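Local coordinates for TrwG protein (Bartonella grahamii, PDB 4NHF) that probably serves as a membrane-bound VirB8-family component of a type IV secretion machinery, with a soluble domain that binds calcium where two subunits meet, at residues 50-55 and 165-170; 57-62 and 95-100; 66-71 and 82-87; 102-107 and 125-130. All blocks are in the same frame, centred on the assembly; numbering follows the deposited sequence.

Contact 1: residues 50-55 and 165-170; sequences NQYVLN and FQITSY
Tyr52 and Ile167 sit where helix segment 50-55 comes closest to strand segment 165-170. The CA atoms of Tyr52 and Ile167 are 8.4 Å apart, and the helix axis passes 10.6 Å from the strand axis at 66° between the N-to-C directions. Tyr52 fills this separation. With CG anti to the backbone N (chi1 -172°), its ring reaches out from the helix and lays one face on Ile167, whose CG1 stands 3.4 Å from the Tyr52 ring centroid, almost exactly on the ring normal. The rim of the same ring turns to Tyr170 in an offset edge-to-face pair, with Tyr52 CE2 3.6 Å from Tyr170 CD2 and the planes 70° apart. Next to it on the helix, Val53 CG2 meets the edge of the Tyr170 ring, 4.1 Å from Tyr170 OH, and the edge of Phe165 reaches Tyr52 CB. The two phenol oxygens are satisfied beyond the segments: Tyr52 OH by Ser75 and Arg56, Tyr170 OH by Glu57. Ile167 and Tyr170 can both face the helix, although three residues apart, because Thr168 and Ser169 together oppose Gly145 in a classic beta bulge that resets the strand. A long helix laid across an antiparallel sheet, with an apolar and aromatic core between them, is the central arrangement of the NTF2-like fold to which VirB8 domains belong.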
# COMPACT_ATOMS: atom_id res chain seq x y z
N ASN A 50 -5.79 8.13 -4.24
CA ASN A 50 -4.80 7.39 -4.95
C ASN A 50 -4.66 5.97 -4.43
O ASN A 50 -4.60 5.02 -5.26
CB ASN A 50 -3.46 8.14 -4.87
CG ASN A 50 -2.36 7.49 -5.68
OD1 ASN A 50 -2.46 7.34 -6.90
ND2 ASN A 50 -1.27 7.17 -5.03
N GLN A 51 -4.54 5.79 -3.10
CA GLN A 51 -4.43 4.40 -2.59
C GLN A 51 -5.67 3.55 -3.00
O GLN A 51 -5.57 2.37 -3.33
CB GLN A 51 -4.19 4.33 -1.10
CG GLN A 51 -2.76 4.74 -0.67
CD GLN A 51 -1.67 3.94 -1.33
OE1 GLN A 51 -1.72 2.71 -1.31
NE2 GLN A 51 -0.76 4.60 -1.98
N TYR A 52 -6.84 4.17 -3.00
CA TYR A 52 -8.05 3.42 -3.29
C TYR A 52 -8.05 2.93 -4.74
O TYR A 52 -8.37 1.79 -5.01
CB TYR A 52 -9.31 4.22 -3.05
CG TYR A 52 -10.56 3.40 -3.18
CD1 TYR A 52 -10.95 2.52 -2.20
CD2 TYR A 52 -11.36 3.52 -4.29
CE1 TYR A 52 -12.13 1.77 -2.33
CE2 TYR A 52 -12.51 2.76 -4.45
CZ TYR A 52 -12.90 1.89 -3.47
OH TYR A 52 -14.08 1.19 -3.68
N VAL A 53 -7.72 3.81 -5.67
CA VAL A 53 -7.77 3.47 -7.07
C VAL A 53 -6.69 2.44 -7.33
O VAL A 53 -6.96 1.45 -8.02
CB VAL A 53 -7.61 4.74 -7.92
CG1 VAL A 53 -7.36 4.42 -9.35
CG2 VAL A 53 -8.85 5.63 -7.77
N LEU A 54 -5.49 2.65 -6.77
CA LEU A 54 -4.38 1.69 -6.91
C LEU A 54 -4.75 0.30 -6.37
O LEU A 54 -4.38 -0.72 -7.01
CB LEU A 54 -3.07 2.11 -6.25
CG LEU A 54 -2.43 3.35 -6.83
CD1 LEU A 54 -1.20 3.74 -6.01
CD2 LEU A 54 -2.13 3.13 -8.30
N ASN A 55 -5.48 0.23 -5.27
CA ASN A 55 -5.89 -1.09 -4.79
C ASN A 55 -7.07 -1.69 -5.56
O ASN A 55 -7.11 -2.89 -5.82
CB ASN A 55 -6.21 -1.06 -3.31
CG ASN A 55 -4.95 -1.13 -2.48
OD1 ASN A 55 -4.43 -2.23 -2.21
ND2 ASN A 55 -4.44 0.03 -2.07
N PHE A 165 -11.56 6.73 6.26
CA PHE A 165 -11.81 7.08 4.87
C PHE A 165 -12.85 6.12 4.34
O PHE A 165 -12.75 4.87 4.57
CB PHE A 165 -10.52 6.96 4.07
CG PHE A 165 -10.65 7.35 2.62
CD1 PHE A 165 -10.86 8.68 2.25
CD2 PHE A 165 -10.55 6.39 1.61
CE1 PHE A 165 -10.93 9.05 0.92
CE2 PHE A 165 -10.62 6.77 0.27
CZ PHE A 165 -10.81 8.09 -0.07
N GLN A 166 -13.82 6.67 3.58
CA GLN A 166 -14.88 5.88 2.98
C GLN A 166 -15.27 6.42 1.61
O GLN A 166 -15.64 7.56 1.46
CB GLN A 166 -16.13 5.83 3.82
CG GLN A 166 -15.96 5.19 5.17
CD GLN A 166 -16.03 3.68 5.10
OE1 GLN A 166 -17.12 3.10 5.31
NE2 GLN A 166 -14.89 3.03 4.83
N ILE A 167 -15.15 5.57 0.62
CA ILE A 167 -15.65 5.85 -0.72
C ILE A 167 -17.16 5.60 -0.65
O ILE A 167 -17.58 4.48 -0.36
CB ILE A 167 -14.99 4.90 -1.72
CG1 ILE A 167 -13.47 5.08 -1.71
CG2 ILE A 167 -15.58 5.07 -3.13
CD1 ILE A 167 -13.00 6.35 -2.37
N THR A 168 -17.97 6.62 -0.90
CA THR A 168 -19.43 6.46 -0.87
C THR A 168 -20.07 6.25 -2.22
O THR A 168 -21.23 5.86 -2.29
CB THR A 168 -20.05 7.70 -0.20
OG1 THR A 168 -19.55 8.87 -0.87
CG2 THR A 168 -19.60 7.71 1.24
N SER A 169 -19.35 6.61 -3.28
CA SER A 169 -19.73 6.22 -4.66
C SER A 169 -18.49 6.09 -5.52
O SER A 169 -17.45 6.77 -5.31
CB SER A 169 -20.75 7.20 -5.28
OG SER A 169 -20.17 8.46 -5.41
N TYR A 170 -18.54 5.19 -6.46
CA TYR A 170 -17.41 4.93 -7.31
C TYR A 170 -17.87 4.29 -8.58
O TYR A 170 -18.60 3.30 -8.54
CB TYR A 170 -16.38 4.06 -6.60
CG TYR A 170 -15.11 3.80 -7.41
CD1 TYR A 170 -15.08 2.84 -8.44
CD2 TYR A 170 -13.96 4.53 -7.17
CE1 TYR A 170 -13.90 2.57 -9.14
CE2 TYR A 170 -12.80 4.30 -7.86
CZ TYR A 170 -12.76 3.34 -8.87
OH TYR A 170 -11.58 3.16 -9.51

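Contact 2: residues 57-62 and 95-100; sequences ENYDYD and KVLSNK. With CA (calcium ion), chain G.
Ser98 O receives the phenol of Tyr59 in the shortest polar bond across this contact, 2.6 Å from Tyr59 OH to Ser98 O, with the donor tilted 22° from the carbonyl plane. The bond ties the loop 57-62 of the VirB8 domain, which carries an Asx turn and calcium ligands, to the point where helix 93-97 ends; Ser98, with positive phi, is the first residue to leave the helix. A chi1 of -179° swings the Tyr59 ring away from the backbone N and alongside Leu97. Leu97 CB lies 3.7 Å from Tyr59 CE2, and Leu97 CD1 sits over one ring face. Two residues on, Tyr61 runs side by side with Asn99 and takes Asn99 CB over a face, 3.6 Å above the plane and displaced toward the rim. Tyr59 is buried, Tyr61 largely in solvent. The intervening Asp60 heads the other way. Its OD1 accepts Asp62 N at 3.0 Å, closing the Asx turn, and also a calcium-bound water, while its OD2 takes a second such water and a salt bridge from Arg102. Asp60 and Asp62 of the second subunit supply two further calcium ligands, which puts the metal in the dimer interface. Within this subunit, Asp62 makes the direct bond, its OD2 2.4 Å from the calcium ion, and three waters complete the six ligands.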
# COMPACT_ATOMS: atom_id res chain seq x y z
N GLU A 57 -8.15 -1.13 -8.69
CA GLU A 57 -8.05 -1.34 -10.12
C GLU A 57 -6.90 -2.26 -10.47
O GLU A 57 -6.85 -2.76 -11.57
CB GLU A 57 -7.92 0.02 -10.86
CG GLU A 57 -9.15 0.93 -10.71
CD GLU A 57 -10.41 0.40 -11.36
OE1 GLU A 57 -10.37 -0.48 -12.22
OE2 GLU A 57 -11.49 0.88 -10.99
N ASN A 58 -5.99 -2.50 -9.53
CA ASN A 58 -4.85 -3.43 -9.71
C ASN A 58 -5.35 -4.88 -9.78
O ASN A 58 -6.32 -5.21 -9.11
CB ASN A 58 -3.90 -3.30 -8.51
CG ASN A 58 -2.57 -4.04 -8.71
OD1 ASN A 58 -1.88 -3.86 -9.72
ND2 ASN A 58 -2.21 -4.86 -7.77
N TYR A 59 -4.70 -5.77 -10.56
CA TYR A 59 -4.92 -7.20 -10.38
C TYR A 59 -3.56 -7.86 -10.36
O TYR A 59 -2.81 -7.67 -11.31
CB TYR A 59 -5.77 -7.86 -11.50
CG TYR A 59 -5.93 -9.30 -11.20
CD1 TYR A 59 -6.84 -9.73 -10.24
CD2 TYR A 59 -5.09 -10.23 -11.75
CE1 TYR A 59 -6.91 -11.04 -9.89
CE2 TYR A 59 -5.18 -11.55 -11.43
CZ TYR A 59 -6.11 -11.97 -10.51
OH TYR A 59 -6.18 -13.33 -10.22
N ASP A 60 -3.24 -8.56 -9.27
CA ASP A 60 -1.99 -9.30 -9.13
C ASP A 60 -2.36 -10.48 -8.27
O ASP A 60 -2.77 -10.29 -7.13
CB ASP A 60 -0.91 -8.43 -8.45
CG ASP A 60 0.49 -9.11 -8.41
OD1 ASP A 60 0.58 -10.37 -8.46
OD2 ASP A 60 1.51 -8.34 -8.24
N TYR A 61 -2.28 -11.69 -8.81
CA TYR A 61 -2.63 -12.90 -8.06
C TYR A 61 -1.95 -12.89 -6.66
O TYR A 61 -2.53 -13.32 -5.66
CB TYR A 61 -2.21 -14.15 -8.88
CG TYR A 61 -2.62 -15.45 -8.24
CD1 TYR A 61 -3.97 -15.83 -8.22
CD2 TYR A 61 -1.70 -16.26 -7.62
CE1 TYR A 61 -4.36 -17.00 -7.60
CE2 TYR A 61 -2.08 -17.44 -6.99
CZ TYR A 61 -3.42 -17.79 -6.98
OH TYR A 61 -3.83 -18.96 -6.37
N ASP A 62 -0.71 -12.41 -6.60
CA ASP A 62 0.07 -12.56 -5.39
C ASP A 62 -0.43 -11.51 -4.33
O ASP A 62 -0.22 -11.70 -3.18
CB ASP A 62 1.53 -12.29 -5.68
CG ASP A 62 2.23 -13.43 -6.37
OD1 ASP A 62 1.60 -14.48 -6.62
OD2 ASP A 62 3.48 -13.26 -6.60
N LYS A 95 -11.05 -15.70 -10.80
CA LYS A 95 -11.23 -16.99 -11.47
C LYS A 95 -10.84 -16.91 -12.95
O LYS A 95 -10.15 -17.78 -13.44
CB LYS A 95 -12.69 -17.50 -11.34
N VAL A 96 -11.26 -15.85 -13.63
CA VAL A 96 -10.93 -15.66 -15.04
C VAL A 96 -9.42 -15.45 -15.25
O VAL A 96 -8.82 -16.14 -16.03
CB VAL A 96 -11.75 -14.52 -15.69
CG1 VAL A 96 -11.29 -14.29 -17.12
CG2 VAL A 96 -13.24 -14.85 -15.69
N LEU A 97 -8.81 -14.50 -14.57
CA LEU A 97 -7.38 -14.21 -14.76
C LEU A 97 -6.43 -15.09 -13.97
O LEU A 97 -5.28 -15.18 -14.30
CB LEU A 97 -7.07 -12.76 -14.39
CG LEU A 97 -7.81 -11.67 -15.15
CD1 LEU A 97 -7.24 -10.33 -14.78
CD2 LEU A 97 -7.73 -11.85 -16.66
N SER A 98 -6.92 -15.66 -12.86
CA SER A 98 -6.16 -16.55 -12.01
C SER A 98 -4.71 -16.04 -11.81
O SER A 98 -4.51 -14.83 -11.50
CB SER A 98 -6.24 -17.95 -12.64
OG SER A 98 -5.41 -18.85 -11.98
N ASN A 99 -3.72 -16.92 -11.99
CA ASN A 99 -2.32 -16.47 -11.95
C ASN A 99 -1.75 -16.26 -13.34
O ASN A 99 -0.54 -16.14 -13.51
CB ASN A 99 -1.46 -17.44 -11.12
CG ASN A 99 -1.42 -18.84 -11.69
OD1 ASN A 99 -2.28 -19.27 -12.45
ND2 ASN A 99 -0.39 -19.57 -11.32
N LYS A 100 -2.63 -16.14 -14.34
CA LYS A 100 -2.20 -16.06 -15.73
C LYS A 100 -2.01 -14.65 -16.27
O LYS A 100 -1.34 -14.49 -17.29
CB LYS A 100 -3.16 -16.85 -16.60
CG LYS A 100 -3.44 -18.23 -16.03
CD LYS A 100 -4.52 -18.94 -16.82
CE LYS A 100 -5.91 -18.63 -16.31
NZ LYS A 100 -6.96 -19.18 -17.22
CA CA G . 4.81 -11.54 -7.61
O HOH W 1 3.35 -9.58 -6.76
O HOH W 2 2.90 -11.13 -8.93
O HOH W 3 6.56 -13.10 -7.43

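Contact 3: residues 66-71 and 82-87; sequences LNYDTT and EYYKIY
Tyr68 is the centre of this contact, with Tyr83 and Thr71 next in buried surface, and together they join two helix segments, 66-71 and 82-86, running nearly antiparallel at 162° with axes 11.2 Å apart. Such a wide spacing suits the large rings that bridge it. Tyr68, its ring carried outward from the helix by a chi1 of -176°, reaches over the end of the second helix into a cluster with Tyr83, Tyr84 and Tyr87. Its rim points at the face of Tyr87 in an edge-to-face pair, centroids 5.6 Å apart and planes 80° apart. Tyr84 lies nearly parallel to Tyr68 but slid away, so the rings barely overlap and Tyr68 OH comes obliquely to Tyr84 CD1, 3.2 Å away. Against Tyr83 the planes are merely oblique; the side chains meet at Tyr68 CD1 and Tyr83 CE2, 3.5 Å apart, and Tyr83 OH lies still closer to Tyr68 CA. Tyr83 in turn carries Thr71 on its face: Thr71 CG2 stands 3.4 Å from the Tyr83 ring centroid, close to the normal, a CH-pi contact. The Thr71 hydroxyl bonds back to the helix, Thr71 OG1 to Asn67 O at 2.8 Å, which is consistent with the methyl being the branch that faces the ring. The tip of Tyr68 is not dry, since Tyr68 OH shares a 2.7 Å hydrogen bond with a water. The aromatic cluster thus closes helix 64-73 onto helix 77-86. Thr71 also packs on Tyr52 and Asn55 of helix 42-57, while Tyr87 leans on Arg93 and Asp94 of helix 93-97.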
# COMPACT_ATOMS: atom_id res chain seq x y z
N LEU A 66 -4.58 -8.64 -0.11
CA LEU A 66 -4.37 -7.27 0.29
C LEU A 66 -5.16 -6.21 -0.52
O LEU A 66 -5.66 -5.22 0.06
CB LEU A 66 -2.90 -6.95 0.18
CG LEU A 66 -2.49 -5.52 0.37
CD1 LEU A 66 -2.65 -5.15 1.82
CD2 LEU A 66 -1.01 -5.44 -0.01
N ASN A 67 -5.18 -6.34 -1.85
CA ASN A 67 -5.91 -5.37 -2.66
C ASN A 67 -7.41 -5.40 -2.38
O ASN A 67 -8.04 -4.35 -2.16
CB ASN A 67 -5.66 -5.55 -4.15
CG ASN A 67 -4.24 -5.26 -4.59
OD1 ASN A 67 -3.70 -6.02 -5.46
ND2 ASN A 67 -3.57 -4.30 -3.96
N TYR A 68 -7.96 -6.60 -2.33
CA TYR A 68 -9.38 -6.81 -2.06
C TYR A 68 -9.77 -6.35 -0.66
O TYR A 68 -10.73 -5.59 -0.49
CB TYR A 68 -9.69 -8.27 -2.25
CG TYR A 68 -11.12 -8.74 -2.12
CD1 TYR A 68 -11.95 -8.84 -3.24
CD2 TYR A 68 -11.61 -9.19 -0.90
CE1 TYR A 68 -13.23 -9.31 -3.15
CE2 TYR A 68 -12.90 -9.65 -0.79
CZ TYR A 68 -13.71 -9.72 -1.93
OH TYR A 68 -15.02 -10.20 -1.83
N ASP A 69 -9.01 -6.80 0.34
CA ASP A 69 -9.26 -6.37 1.71
C ASP A 69 -9.19 -4.85 1.87
O ASP A 69 -10.01 -4.28 2.56
CB ASP A 69 -8.30 -7.04 2.69
CG ASP A 69 -8.63 -8.48 2.92
OD1 ASP A 69 -9.64 -9.00 2.40
OD2 ASP A 69 -7.81 -9.12 3.59
N THR A 70 -8.19 -4.22 1.28
CA THR A 70 -8.03 -2.79 1.40
C THR A 70 -9.18 -2.07 0.72
O THR A 70 -9.81 -1.13 1.30
CB THR A 70 -6.67 -2.32 0.84
OG1 THR A 70 -5.62 -3.05 1.54
CG2 THR A 70 -6.54 -0.82 1.03
N THR A 71 -9.49 -2.51 -0.48
CA THR A 71 -10.58 -1.90 -1.23
C THR A 71 -11.86 -2.00 -0.39
O THR A 71 -12.56 -1.00 -0.20
CB THR A 71 -10.78 -2.56 -2.63
OG1 THR A 71 -9.60 -2.39 -3.44
CG2 THR A 71 -11.99 -1.91 -3.37
N GLU A 82 -20.82 -3.38 -4.95
CA GLU A 82 -20.49 -3.17 -6.35
C GLU A 82 -19.14 -3.74 -6.66
O GLU A 82 -19.00 -4.45 -7.65
CB GLU A 82 -20.54 -1.72 -6.71
CG GLU A 82 -21.96 -1.21 -6.70
CD GLU A 82 -22.08 0.32 -6.52
OE1 GLU A 82 -21.05 1.04 -6.34
OE2 GLU A 82 -23.24 0.80 -6.55
N TYR A 83 -18.17 -3.53 -5.78
CA TYR A 83 -16.80 -4.04 -5.97
C TYR A 83 -16.78 -5.57 -5.90
O TYR A 83 -16.17 -6.22 -6.75
CB TYR A 83 -15.83 -3.45 -4.92
CG TYR A 83 -14.46 -4.10 -4.94
CD1 TYR A 83 -13.59 -3.92 -6.02
CD2 TYR A 83 -14.03 -4.86 -3.89
CE1 TYR A 83 -12.32 -4.53 -6.05
CE2 TYR A 83 -12.78 -5.50 -3.89
CZ TYR A 83 -11.92 -5.31 -4.96
OH TYR A 83 -10.68 -5.91 -4.93
N TYR A 84 -17.49 -6.15 -4.93
CA TYR A 84 -17.54 -7.60 -4.86
C TYR A 84 -18.05 -8.32 -6.11
O TYR A 84 -17.62 -9.44 -6.43
CB TYR A 84 -18.37 -8.06 -3.66
CG TYR A 84 -17.86 -7.66 -2.30
CD1 TYR A 84 -16.52 -7.37 -2.09
CD2 TYR A 84 -18.73 -7.63 -1.21
CE1 TYR A 84 -16.06 -7.06 -0.83
CE2 TYR A 84 -18.27 -7.32 0.05
CZ TYR A 84 -16.93 -7.02 0.23
OH TYR A 84 -16.46 -6.70 1.46
N LYS A 85 -18.96 -7.67 -6.81
CA LYS A 85 -19.50 -8.23 -8.03
C LYS A 85 -18.42 -8.53 -9.03
O LYS A 85 -18.52 -9.50 -9.73
CB LYS A 85 -20.57 -7.30 -8.64
CG LYS A 85 -21.92 -7.49 -7.99
CD LYS A 85 -22.73 -6.20 -7.87
CE LYS A 85 -23.17 -5.65 -9.21
NZ LYS A 85 -24.07 -4.48 -8.95
N ILE A 86 -17.36 -7.73 -9.07
CA ILE A 86 -16.23 -7.99 -9.99
C ILE A 86 -15.52 -9.33 -9.72
O ILE A 86 -14.94 -9.99 -10.62
CB ILE A 86 -15.21 -6.86 -9.87
CG1 ILE A 86 -15.84 -5.55 -10.32
CG2 ILE A 86 -13.96 -7.19 -10.67
CD1 ILE A 86 -14.96 -4.36 -10.03
N TYR A 87 -15.56 -9.73 -8.45
CA TYR A 87 -14.97 -10.97 -7.99
C TYR A 87 -16.02 -12.02 -7.59
O TYR A 87 -15.72 -12.90 -6.79
CB TYR A 87 -14.05 -10.63 -6.80
CG TYR A 87 -12.82 -9.83 -7.19
CD1 TYR A 87 -12.87 -8.44 -7.30
CD2 TYR A 87 -11.61 -10.45 -7.43
CE1 TYR A 87 -11.75 -7.71 -7.67
CE2 TYR A 87 -10.49 -9.74 -7.81
CZ TYR A 87 -10.56 -8.37 -7.93
OH TYR A 87 -9.42 -7.64 -8.28
O HOH W 4 -16.27 -11.10 -4.04

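Contact 4: residues 102-107 and 125-130; sequences RITVKV and QQLDSS
The Gln126 amide meets Ile103 through its oxygen, OE1 lying 4.0 Å from Ile103 CG1, on the sheet face turned to Leu97 of helix 93-97. The Gln125 side chain leaves on the opposite face beside Thr104, then bends at chi2 (70°), and its NE2 reaches Gln126 O at 3.0 Å, with Gln126 O near the plane of the Gln125 amide; Gly135 O is a second acceptor for the same nitrogen. Thr104, Leu127 and Arg102 share that face with Gln125, and Thr104 CG2 touches Leu127 CD1 at 3.9 Å. The strands are an antiparallel hairpin pair. Arg102 with Leu127 and Thr104 with Gln125 are hydrogen-bonded pairs, the first closed by Leu127 N to Arg102 O at 2.8 Å and Arg102 N to Leu127 O at 3.1 Å, the second by Thr104 N to Gln125 O and Gln125 N to Thr104 O, both 3.0 Å. Ile103 and Gln126 form the non-hydrogen-bonded pair between them. Past the strand, Asp128 OD1 takes Ser130 N at 2.7 Å in an Asx turn. Few side chains press together here, so the backbone ladder carries most of the joining. At the start of strand 102-112, one of the two modelled conformers of Arg102 makes a salt bridge to Asp60 beside the calcium ion, where its positive charge would probably balance some of the carboxylate charge gathered there.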
# COMPACT_ATOMS: atom_id res chain seq x y z
N ARG A 102 -1.91 -10.04 -15.14
CA ARG A 102 -1.94 -8.92 -14.22
C ARG A 102 -2.61 -7.73 -14.89
O ARG A 102 -2.69 -7.66 -16.11
CB ARG A 102 -0.51 -8.55 -13.77
CG ARG A 102 -0.01 -9.38 -12.59
CD ARG A 102 1.33 -10.06 -12.86
NE ARG A 102 2.41 -9.15 -13.19
CZ ARG A 102 2.87 -8.24 -12.34
NH1 ARG A 102 3.85 -7.42 -12.68
NH2 ARG A 102 2.33 -8.16 -11.13
N ILE A 103 -3.08 -6.80 -14.08
CA ILE A 103 -3.54 -5.53 -14.59
C ILE A 103 -2.79 -4.50 -13.75
O ILE A 103 -2.96 -4.46 -12.52
CB ILE A 103 -5.08 -5.37 -14.45
CG1 ILE A 103 -5.80 -6.40 -15.27
CG2 ILE A 103 -5.55 -3.95 -14.81
CD1 ILE A 103 -7.28 -6.47 -15.00
N THR A 104 -1.97 -3.70 -14.42
CA THR A 104 -1.25 -2.65 -13.75
C THR A 104 -2.01 -1.34 -13.92
O THR A 104 -2.77 -1.19 -14.87
CB THR A 104 0.18 -2.53 -14.23
OG1 THR A 104 0.19 -2.15 -15.59
CG2 THR A 104 0.86 -3.81 -14.11
N VAL A 105 -1.86 -0.43 -12.96
CA VAL A 105 -2.59 0.85 -12.90
C VAL A 105 -1.60 1.99 -12.77
O VAL A 105 -0.68 1.92 -11.94
CB VAL A 105 -3.46 0.96 -11.63
CG1 VAL A 105 -4.27 2.27 -11.62
CG2 VAL A 105 -4.32 -0.26 -11.45
N LYS A 106 -1.74 3.00 -13.61
CA LYS A 106 -1.02 4.25 -13.45
C LYS A 106 -2.01 5.36 -13.26
O LYS A 106 -2.86 5.61 -14.14
CB LYS A 106 -0.15 4.56 -14.69
N VAL A 107 -1.92 6.06 -12.14
CA VAL A 107 -2.77 7.23 -11.91
C VAL A 107 -2.13 8.45 -12.59
O VAL A 107 -0.97 8.76 -12.36
CB VAL A 107 -3.02 7.46 -10.43
CG1 VAL A 107 -3.80 8.78 -10.16
CG2 VAL A 107 -3.72 6.25 -9.87
N GLN A 125 -3.35 -1.57 -17.82
CA GLN A 125 -2.74 -2.36 -18.87
C GLN A 125 -2.73 -3.78 -18.43
O GLN A 125 -2.16 -4.08 -17.37
CB GLN A 125 -1.32 -1.91 -19.08
CG GLN A 125 -0.51 -2.79 -20.01
CD GLN A 125 -0.97 -2.66 -21.43
OE1 GLN A 125 -0.71 -1.63 -22.05
NE2 GLN A 125 -1.67 -3.67 -21.95
N GLN A 126 -3.29 -4.66 -19.25
CA GLN A 126 -3.29 -6.08 -18.93
C GLN A 126 -1.99 -6.68 -19.44
O GLN A 126 -1.53 -6.33 -20.54
CB GLN A 126 -4.49 -6.83 -19.55
CG GLN A 126 -4.59 -8.26 -19.03
CD GLN A 126 -6.00 -8.85 -19.10
OE1 GLN A 126 -6.94 -8.24 -18.65
NE2 GLN A 126 -6.13 -10.08 -19.63
N LEU A 127 -1.41 -7.56 -18.64
CA LEU A 127 -0.19 -8.30 -19.05
C LEU A 127 -0.41 -9.80 -18.95
O LEU A 127 -1.16 -10.24 -18.09
CB LEU A 127 0.98 -7.93 -18.14
CG LEU A 127 1.30 -6.46 -17.94
CD1 LEU A 127 2.29 -6.31 -16.79
CD2 LEU A 127 1.85 -5.86 -19.20
N ASP A 128 0.25 -10.58 -19.81
CA ASP A 128 0.07 -12.02 -19.80
C ASP A 128 1.01 -12.67 -18.76
O ASP A 128 1.73 -11.99 -18.03
CB ASP A 128 0.23 -12.64 -21.23
CG ASP A 128 1.68 -12.55 -21.79
OD1 ASP A 128 2.65 -12.43 -21.02
OD2 ASP A 128 1.83 -12.60 -23.02
N SER A 129 1.05 -14.00 -18.77
CA SER A 129 1.83 -14.74 -17.79
C SER A 129 3.32 -14.61 -18.01
O SER A 129 4.05 -14.98 -17.12
CB SER A 129 1.45 -16.19 -17.80
OG SER A 129 1.86 -16.79 -19.02
N SER A 130 3.74 -14.05 -19.15
CA SER A 130 5.13 -13.73 -19.39
C SER A 130 5.47 -12.25 -19.21
O SER A 130 6.52 -11.83 -19.65
CB SER A 130 5.50 -14.20 -20.80
OG SER A 130 5.18 -15.58 -21.00

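Overall arrangement
Contacts 2, 3 and 4 all fall inside the loop that contact 1 closes, and contact 3 is nested within contact 2, while contact 4 follows both. The centre of contact 1 lies about 5 Å from that of the chain and about 11 Å from that of contact 3, to which Asn55 and Asn67 bind it. The centres of contacts 2 and 4 are about 9 Å apart, linked by the Tyr59-Ile103 backbone bond and the Asp60-Arg102 salt bridge. Contacts 1 and 4 reach opposite outer strands of one four-stranded sheet, with helix 42-57 packed on the sheet and touching both. Contacts 2 and 4 lie by the calcium ion shared by two subunits, which also meet at Asn50 and Gln51.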